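Uncharacterized conserved protein (Sinorhizobium meliloti, PDB 4EZB) is of unknown function but is possibly a nucleotide-dependent oxidoreductase, with what looks like a Rossmann-type half and a helical C-terminal half. Local coordinates at residues 202-206 / 256-260; 239-243 / 300-304; 248-252 / 295-299. All coordinates share one frame; numbering follows the deposited sequence.

Contact 1 (202-206 / 256-260); sequences IKGVE and RVTEM
Helices 190-218 and 238-268 of the helical half cross where Glu206 and Lys203 of one meet Arg256, Glu259 and Met260 of the other. The local axes pass 11.0 Å apart at 123° between their N-to-C directions, a gap wide enough for long side chains to fill. Arg256 grips Glu206 side-on, giving two nitrogens to a single oxygen: NE lies 2.8 Å and NH2 2.6 Å from Glu206 OE1. That oxygen sits in the guanidinium plane, but the carboxylate is turned 48° from it, and both donors come to OE1 from the same face of the carboxylate. A weak bond joins Arg256 NE to Glu206 OE2 at 3.0 Å; the stronger partner of OE2 is the hydroxyl of Thr249, about two turns earlier on the same helix as Arg256. This buried pair sits between two long helices of a C-terminal half that is probably related to that of 6-phosphogluconate dehydrogenases, and helix 190-218 also faces the second subunit, with Ile202 packing on Thr232 of that chain. Lys203 runs over one face of the Arg256 guanidinium, its CE 4.1 Å above the centre. Bent at chi2 (82°), the lysine then crosses Glu259 at about a right angle, where NZ reaches Glu259 OE1 at 2.6 Å in a salt bridge, arriving from above the carboxylate plane; Ser199 also bonds NZ. Nearer the lysine backbone, the selenomethionine Met260 sets SE 3.7 Å from Lys203 CB and brings CE 3.8 Å from Gly204 N, although high B factors make its placement less certain.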
loop_
_atom_site.group_PDB
_atom_site.type_symbol
_atom_site.label_atom_id
_atom_site.label_comp_id
_atom_site.label_asym_id
_atom_site.label_seq_id
_atom_site.Cartn_x
_atom_site.Cartn_y
_atom_site.Cartn_z
ATOM N N ILE A 202 -6.401 -0.068 4.107
ATOM C CA ILE A 202 -7.463 0.070 3.127
ATOM C C ILE A 202 -7.208 1.260 2.197
ATOM O O ILE A 202 -7.230 1.121 0.995
ATOM C CB ILE A 202 -8.853 0.164 3.816
ATOM C CG1 ILE A 202 -9.130 -1.108 4.670
ATOM C CG2 ILE A 202 -9.931 0.425 2.777
ATOM C CD1 ILE A 202 -10.412 -1.083 5.493
ATOM N N LYS A 203 -6.952 2.416 2.779
ATOM C CA LYS A 203 -6.625 3.619 2.025
ATOM C C LYS A 203 -5.197 3.652 1.474
ATOM O O LYS A 203 -4.898 4.415 0.519
ATOM C CB LYS A 203 -6.846 4.845 2.912
ATOM C CG LYS A 203 -8.258 5.427 2.822
ATOM C CD LYS A 203 -9.259 4.689 3.690
ATOM C CE LYS A 203 -10.375 5.614 4.169
ATOM N NZ LYS A 203 -11.055 4.924 5.297
ATOM N N GLY A 204 -4.321 2.876 2.106
ATOM C CA GLY A 204 -2.964 2.680 1.644
ATOM C C GLY A 204 -3.020 1.950 0.326
ATOM O O GLY A 204 -2.384 2.351 -0.644
ATOM N N VAL A 205 -3.790 0.875 0.283
ATOM C CA VAL A 205 -3.966 0.164 -0.962
ATOM C C VAL A 205 -4.564 0.995 -2.097
ATOM O O VAL A 205 -4.176 0.851 -3.266
ATOM C CB VAL A 205 -4.849 -1.089 -0.771
ATOM C CG1 VAL A 205 -5.353 -1.584 -2.112
ATOM C CG2 VAL A 205 -4.042 -2.192 -0.104
ATOM N N GLU A 206 -5.558 1.811 -1.756
ATOM C CA GLU A 206 -6.201 2.687 -2.711
ATOM C C GLU A 206 -5.186 3.692 -3.269
ATOM O O GLU A 206 -5.135 3.940 -4.474
ATOM C CB GLU A 206 -7.341 3.406 -1.988
ATOM C CG GLU A 206 -8.025 4.555 -2.715
ATOM C CD GLU A 206 -9.014 5.313 -1.802
ATOM O OE1 GLU A 206 -9.164 4.945 -0.619
ATOM O OE2 GLU A 206 -9.644 6.302 -2.251
ATOM N N ARG A 256 -12.448 10.594 2.790
ATOM C CA ARG A 256 -11.387 9.569 2.861
ATOM C C ARG A 256 -10.008 10.151 3.238
ATOM O O ARG A 256 -9.201 9.483 3.912
ATOM C CB ARG A 256 -11.307 8.771 1.547
ATOM C CG ARG A 256 -12.540 7.908 1.285
ATOM C CD ARG A 256 -12.490 7.189 -0.055
ATOM N NE ARG A 256 -11.660 5.987 -0.009
ATOM C CZ ARG A 256 -12.040 4.800 0.472
ATOM N NH1 ARG A 256 -13.257 4.617 0.977
ATOM N NH2 ARG A 256 -11.187 3.776 0.457
ATOM N N VAL A 257 -9.754 11.393 2.809
ATOM C CA VAL A 257 -8.552 12.133 3.209
ATOM C C VAL A 257 -8.561 12.562 4.687
ATOM O O VAL A 257 -7.502 12.577 5.330
ATOM C CB VAL A 257 -8.326 13.356 2.301
ATOM C CG1 VAL A 257 -7.287 14.313 2.888
ATOM C CG2 VAL A 257 -7.902 12.891 0.927
ATOM N N THR A 258 -9.738 12.924 5.208
ATOM C CA THR A 258 -9.893 13.232 6.638
ATOM C C THR A 258 -9.575 11.999 7.482
ATOM O O THR A 258 -8.707 12.058 8.341
ATOM C CB THR A 258 -11.306 13.738 6.995
ATOM O OG1 THR A 258 -11.835 14.506 5.908
ATOM C CG2 THR A 258 -11.256 14.603 8.248
ATOM N N GLU A 259 -10.266 10.889 7.213
ATOM C CA GLU A 259 -9.990 9.583 7.847
ATOM C C GLU A 259 -8.496 9.199 7.849
ATOM O O GLU A 259 -8.000 8.628 8.826
ATOM C CB GLU A 259 -10.794 8.474 7.160
ATOM C CG GLU A 259 -12.301 8.674 7.170
ATOM C CD GLU A 259 -13.025 7.699 6.260
ATOM O OE1 GLU A 259 -12.782 6.477 6.373
ATOM O OE2 GLU A 259 -13.846 8.153 5.432
HETATM N N MSE A 260 -7.801 9.507 6.747
HETATM C CA MSE A 260 -6.349 9.269 6.612
HETATM C C MSE A 260 -5.524 10.213 7.457
HETATM O O MSE A 260 -4.560 9.781 8.094
HETATM C CB MSE A 260 -5.894 9.349 5.146
HETATM C CG MSE A 260 -4.711 8.423 4.842
HETATM SE SE MSE A 260 -4.994 6.596 5.551
HETATM C CE MSE A 260 -3.519 5.599 4.704
#

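Contact 2 (239-243 / 300-304); sequences RDVAD and DGYRG
Tyr302 packs against one turn of helix 238-268, and its side chain passes Ala242, then Asp243, then Arg239. CB lies 4.0 Å from the CB of Ala242. With chi1 at 78°, CG stands between the backbone N and the carbonyl carbon, and the ring extends alongside the other helix: CD1 is 3.2 Å from Asp243 OD1, and CE1 is 3.7 Å from Arg239 CG. At the tip, Tyr302 OH receives a weak hydrogen bond from Arg239 NE (3.2 Å, 129° at the hydrogen), while its stronger partner is Glu223. Arg303 CG lies over one face of the ring, offset toward the rim, and Tyr302 OH lies over the centre of one face of the Arg303 guanidinium. The backbone is tied as well: Tyr302 N donates to Asp243 OD1 at 2.8 Å, nearly straight (159°). Two waters extend this link, the firmer route running from Asp243 OD2 through water 2 to Arg303 NH1. With an alanine at Tyr302, the methylenes of Arg239 would probably lose their packing surface and Glu223 would lose the hydroxyl it bonds. The start of helix 301-312 thus lies against the beginning of helix 238-268, with helix 222-232 at its side: Leu226 touches both Arg239 and Tyr302, and Glu223 and Asp227 form salt bridges to Arg239, while Ala242 rests on Leu213 of helix 190-218.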
loop_
_atom_site.group_PDB
_atom_site.type_symbol
_atom_site.label_atom_id
_atom_site.label_comp_id
_atom_site.label_asym_id
_atom_site.label_seq_id
_atom_site.Cartn_x
_atom_site.Cartn_y
_atom_site.Cartn_z
ATOM N N ARG A 239 -8.513 -5.973 -10.700
ATOM C CA ARG A 239 -9.259 -5.030 -11.517
ATOM C C ARG A 239 -10.545 -4.611 -10.790
ATOM O O ARG A 239 -10.861 -3.422 -10.742
ATOM C CB ARG A 239 -9.496 -5.590 -12.929
ATOM C CG ARG A 239 -8.204 -5.583 -13.753
ATOM C CD ARG A 239 -8.347 -6.372 -15.040
ATOM N NE ARG A 239 -7.202 -6.206 -15.934
ATOM C CZ ARG A 239 -6.073 -6.909 -15.861
ATOM N NH1 ARG A 239 -5.894 -7.817 -14.910
ATOM N NH2 ARG A 239 -5.099 -6.678 -16.728
ATOM N N ASP A 240 -11.244 -5.577 -10.188
ATOM C CA ASP A 240 -12.347 -5.290 -9.261
ATOM C C ASP A 240 -11.879 -4.408 -8.113
ATOM O O ASP A 240 -12.564 -3.470 -7.736
ATOM C CB ASP A 240 -12.934 -6.568 -8.679
ATOM C CG ASP A 240 -13.635 -7.423 -9.717
ATOM O OD1 ASP A 240 -13.936 -6.946 -10.837
ATOM O OD2 ASP A 240 -13.890 -8.599 -9.397
ATOM N N VAL A 241 -10.710 -4.689 -7.556
ATOM C CA VAL A 241 -10.189 -3.821 -6.493
ATOM C C VAL A 241 -9.968 -2.385 -6.950
ATOM O O VAL A 241 -10.281 -1.430 -6.220
ATOM C CB VAL A 241 -8.905 -4.405 -5.850
ATOM C CG1 VAL A 241 -8.260 -3.398 -4.883
ATOM C CG2 VAL A 241 -9.232 -5.720 -5.147
ATOM N N ALA A 242 -9.405 -2.228 -8.138
ATOM C CA ALA A 242 -9.104 -0.886 -8.674
ATOM C C ALA A 242 -10.370 -0.153 -9.087
ATOM O O ALA A 242 -10.469 1.045 -8.883
ATOM C CB ALA A 242 -8.128 -0.968 -9.847
ATOM N N ASP A 243 -11.319 -0.880 -9.685
ATOM C CA ASP A 243 -12.644 -0.351 -9.989
ATOM C C ASP A 243 -13.245 0.193 -8.696
ATOM O O ASP A 243 -13.533 1.386 -8.591
ATOM C CB ASP A 243 -13.552 -1.449 -10.564
ATOM C CG ASP A 243 -13.320 -1.690 -12.052
ATOM O OD1 ASP A 243 -12.726 -0.808 -12.715
ATOM O OD2 ASP A 243 -13.739 -2.765 -12.557
ATOM N N ASP A 300 -17.626 4.305 -13.681
ATOM C CA ASP A 300 -16.708 4.275 -14.837
ATOM C C ASP A 300 -15.519 3.290 -14.816
ATOM O O ASP A 300 -14.930 2.999 -15.880
ATOM C CB ASP A 300 -16.199 5.688 -15.152
ATOM C CG ASP A 300 -17.177 6.485 -15.993
ATOM O OD1 ASP A 300 -17.884 5.878 -16.821
ATOM O OD2 ASP A 300 -17.236 7.722 -15.833
ATOM N N GLY A 301 -15.163 2.790 -13.632
ATOM C CA GLY A 301 -14.049 1.843 -13.491
ATOM C C GLY A 301 -12.674 2.461 -13.690
ATOM O O GLY A 301 -12.561 3.654 -14.031
ATOM N N TYR A 302 -11.626 1.651 -13.493
ATOM C CA TYR A 302 -10.238 2.104 -13.689
ATOM C C TYR A 302 -9.957 2.463 -15.157
ATOM O O TYR A 302 -9.299 3.478 -15.430
ATOM C CB TYR A 302 -9.211 1.070 -13.158
ATOM C CG TYR A 302 -9.000 -0.122 -14.072
ATOM C CD1 TYR A 302 -9.767 -1.269 -13.936
ATOM C CD2 TYR A 302 -8.039 -0.083 -15.087
ATOM C CE1 TYR A 302 -9.579 -2.351 -14.769
ATOM C CE2 TYR A 302 -7.847 -1.155 -15.933
ATOM C CZ TYR A 302 -8.616 -2.291 -15.772
ATOM O OH TYR A 302 -8.423 -3.373 -16.613
ATOM N N ARG A 303 -10.479 1.669 -16.094
ATOM C CA ARG A 303 -10.369 2.004 -17.514
ATOM C C ARG A 303 -10.798 3.448 -17.749
ATOM O O ARG A 303 -10.180 4.142 -18.539
ATOM C CB ARG A 303 -11.172 1.045 -18.390
ATOM C CG ARG A 303 -10.553 -0.342 -18.455
ATOM C CD ARG A 303 -11.506 -1.338 -19.100
ATOM N NE ARG A 303 -10.944 -2.693 -19.187
ATOM C CZ ARG A 303 -11.083 -3.653 -18.262
ATOM N NH1 ARG A 303 -11.771 -3.434 -17.136
ATOM N NH2 ARG A 303 -10.515 -4.844 -18.457
ATOM N N GLY A 304 -11.817 3.903 -17.014
ATOM C CA GLY A 304 -12.251 5.304 -17.022
ATOM C C GLY A 304 -11.386 6.258 -16.216
ATOM O O GLY A 304 -10.923 7.255 -16.757
HETATM O O HOH W 1 -12.773 -0.678 -15.446
HETATM O O HOH W 2 -12.743 -4.506 -14.481
#

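Contact 3 (248-252 / 295-299); sequences RTFEH and GLSVN
Phe250 of helix 238-268 lies across the backbone of the 295-299 loop, and its ring carries most of the contact. CG stands anti to the backbone N (chi1 176°), which sends the ring out from the helix toward the loop. The CH-pi interaction comes first: Leu296 CB sits 4.2 Å from the ring centroid and 28° off the normal, so the methylene lies off-centre over one face. Aliphatic contacts form a second group. Val298 turns CG1 between two residues of the helix, 3.5 Å from Phe250 CD2 and 3.6 Å from Glu251 CG, so that the glutamate contributes its methylene rather than its charge. A third set pairs the ring with the polypeptide itself. Phe250 CZ comes within 3.2 Å of Leu296 O, and CE2 lies 3.3 Å from Val298 N, these being van der Waals approaches oblique to the ring. Hydrogen bonds are absent across the contact, and the loop has polar bonds of its own: Ser297 OG accepts from Asn299 N (3.3 Å, 159°), an ST turn, and Ser297 N is bonded to Asp300 OD2. Leu296 also touches Met291 of helix 275-291 and Phe305 and Val308 of helix 301-312, so the loop connecting those two helices is fitted between them and helix 238-268. Chemically, the contact joins helix to loop by shape and apolar surface, while the loop's own hydrogen bonds probably help to hold the backbone that the ring lies against.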
loop_
_atom_site.group_PDB
_atom_site.type_symbol
_atom_site.label_atom_id
_atom_site.label_comp_id
_atom_site.label_asym_id
_atom_site.label_seq_id
_atom_site.Cartn_x
_atom_site.Cartn_y
_atom_site.Cartn_z
ATOM N N ARG A 248 -14.299 4.938 -5.071
ATOM C CA ARG A 248 -14.307 5.491 -3.735
ATOM C C ARG A 248 -13.525 6.819 -3.661
ATOM O O ARG A 248 -13.980 7.773 -3.021
ATOM C CB ARG A 248 -13.718 4.463 -2.756
ATOM C CG ARG A 248 -14.622 4.118 -1.589
ATOM C CD ARG A 248 -15.879 3.343 -1.978
ATOM N NE ARG A 248 -16.994 3.739 -1.111
ATOM C CZ ARG A 248 -17.191 3.303 0.135
ATOM N NH1 ARG A 248 -16.362 2.418 0.689
ATOM N NH2 ARG A 248 -18.231 3.750 0.833
ATOM N N THR A 249 -12.349 6.875 -4.291
ATOM C CA THR A 249 -11.579 8.132 -4.395
ATOM C C THR A 249 -12.371 9.201 -5.159
ATOM O O THR A 249 -12.372 10.373 -4.772
ATOM C CB THR A 249 -10.226 7.951 -5.110
ATOM O OG1 THR A 249 -9.568 6.781 -4.617
ATOM C CG2 THR A 249 -9.310 9.177 -4.899
ATOM N N PHE A 250 -13.045 8.795 -6.236
ATOM C CA PHE A 250 -13.856 9.715 -7.026
ATOM C C PHE A 250 -14.958 10.336 -6.152
ATOM O O PHE A 250 -14.988 11.552 -5.945
ATOM C CB PHE A 250 -14.457 9.001 -8.257
ATOM C CG PHE A 250 -15.384 9.863 -9.084
ATOM C CD1 PHE A 250 -14.965 11.096 -9.587
ATOM C CD2 PHE A 250 -16.669 9.433 -9.382
ATOM C CE1 PHE A 250 -15.811 11.888 -10.348
ATOM C CE2 PHE A 250 -17.523 10.225 -10.145
ATOM C CZ PHE A 250 -17.091 11.450 -10.628
ATOM N N GLU A 251 -15.820 9.475 -5.613
ATOM C CA GLU A 251 -16.995 9.896 -4.870
ATOM C C GLU A 251 -16.650 10.532 -3.517
ATOM O O GLU A 251 -16.970 11.688 -3.286
ATOM C CB GLU A 251 -17.964 8.725 -4.706
ATOM C CG GLU A 251 -19.423 9.142 -4.755
ATOM C CD GLU A 251 -20.379 8.037 -4.337
ATOM O OE1 GLU A 251 -19.915 6.916 -4.020
ATOM O OE2 GLU A 251 -21.604 8.295 -4.317
ATOM N N HIS A 252 -15.976 9.794 -2.642
ATOM C CA HIS A 252 -15.796 10.234 -1.247
ATOM C C HIS A 252 -14.376 10.674 -0.926
ATOM O O HIS A 252 -13.972 10.643 0.232
ATOM C CB HIS A 252 -16.196 9.124 -0.259
ATOM C CG HIS A 252 -17.503 8.460 -0.572
ATOM N ND1 HIS A 252 -17.588 7.148 -0.994
ATOM C CD2 HIS A 252 -18.775 8.923 -0.526
ATOM C CE1 HIS A 252 -18.854 6.832 -1.195
ATOM N NE2 HIS A 252 -19.596 7.892 -0.920
ATOM N N GLY A 295 -16.095 14.834 -16.180
ATOM C CA GLY A 295 -17.157 14.064 -16.832
ATOM C C GLY A 295 -17.137 12.588 -16.504
ATOM O O GLY A 295 -17.706 11.776 -17.238
ATOM N N LEU A 296 -16.470 12.245 -15.402
ATOM C CA LEU A 296 -16.394 10.872 -14.906
ATOM C C LEU A 296 -17.634 10.538 -14.109
ATOM O O LEU A 296 -18.298 11.436 -13.596
ATOM C CB LEU A 296 -15.192 10.719 -13.979
ATOM C CG LEU A 296 -13.803 10.791 -14.606
ATOM C CD1 LEU A 296 -12.759 10.899 -13.501
ATOM C CD2 LEU A 296 -13.577 9.559 -15.479
ATOM N N SER A 297 -17.912 9.244 -13.981
ATOM C CA SER A 297 -19.031 8.716 -13.200
ATOM C C SER A 297 -18.500 7.625 -12.249
ATOM O O SER A 297 -17.546 6.921 -12.606
ATOM C CB SER A 297 -20.082 8.152 -14.167
ATOM O OG SER A 297 -20.933 7.202 -13.552
ATOM N N VAL A 298 -19.101 7.477 -11.058
ATOM C CA VAL A 298 -18.653 6.459 -10.073
ATOM C C VAL A 298 -18.680 5.047 -10.677
ATOM O O VAL A 298 -18.005 4.129 -10.207
ATOM C CB VAL A 298 -19.470 6.481 -8.749
ATOM C CG1 VAL A 298 -19.515 7.880 -8.145
ATOM C CG2 VAL A 298 -20.885 5.960 -8.958
ATOM N N ASN A 299 -19.460 4.918 -11.743
ATOM C CA ASN A 299 -19.672 3.688 -12.469
ATOM C C ASN A 299 -18.561 3.372 -13.488
ATOM O O ASN A 299 -18.551 2.290 -14.078
ATOM C CB ASN A 299 -21.014 3.815 -13.205
ATOM C CG ASN A 299 -21.645 2.478 -13.513
ATOM O OD1 ASN A 299 -21.241 1.451 -12.963
ATOM N ND2 ASN A 299 -22.649 2.481 -14.392
#

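All three contacts use helix 238-268, at successive levels. Contact 1 is the core one, buried between two long helices and built largely on salt bridges; contact 2 is partly buried, mixing a direct hydrogen bond, water bridges and aromatic packing; contact 3 lies at the surface and is apolar. Contacts 2 and 3 have centres about 10 Å apart and take consecutive pieces of chain, 295-299 leading straight into 300-304, with Leu296 CD2 3.7 Å from Gly304 O. Contact 1 lies farther off, its centre about 15 Å from that of contact 3, yet the two touch through Glu206 and Thr249. Across the paired segments, direct salt bridges occur in contact 1 alone, although Arg239 of contact 2 pairs with carboxylates of helix 222-232.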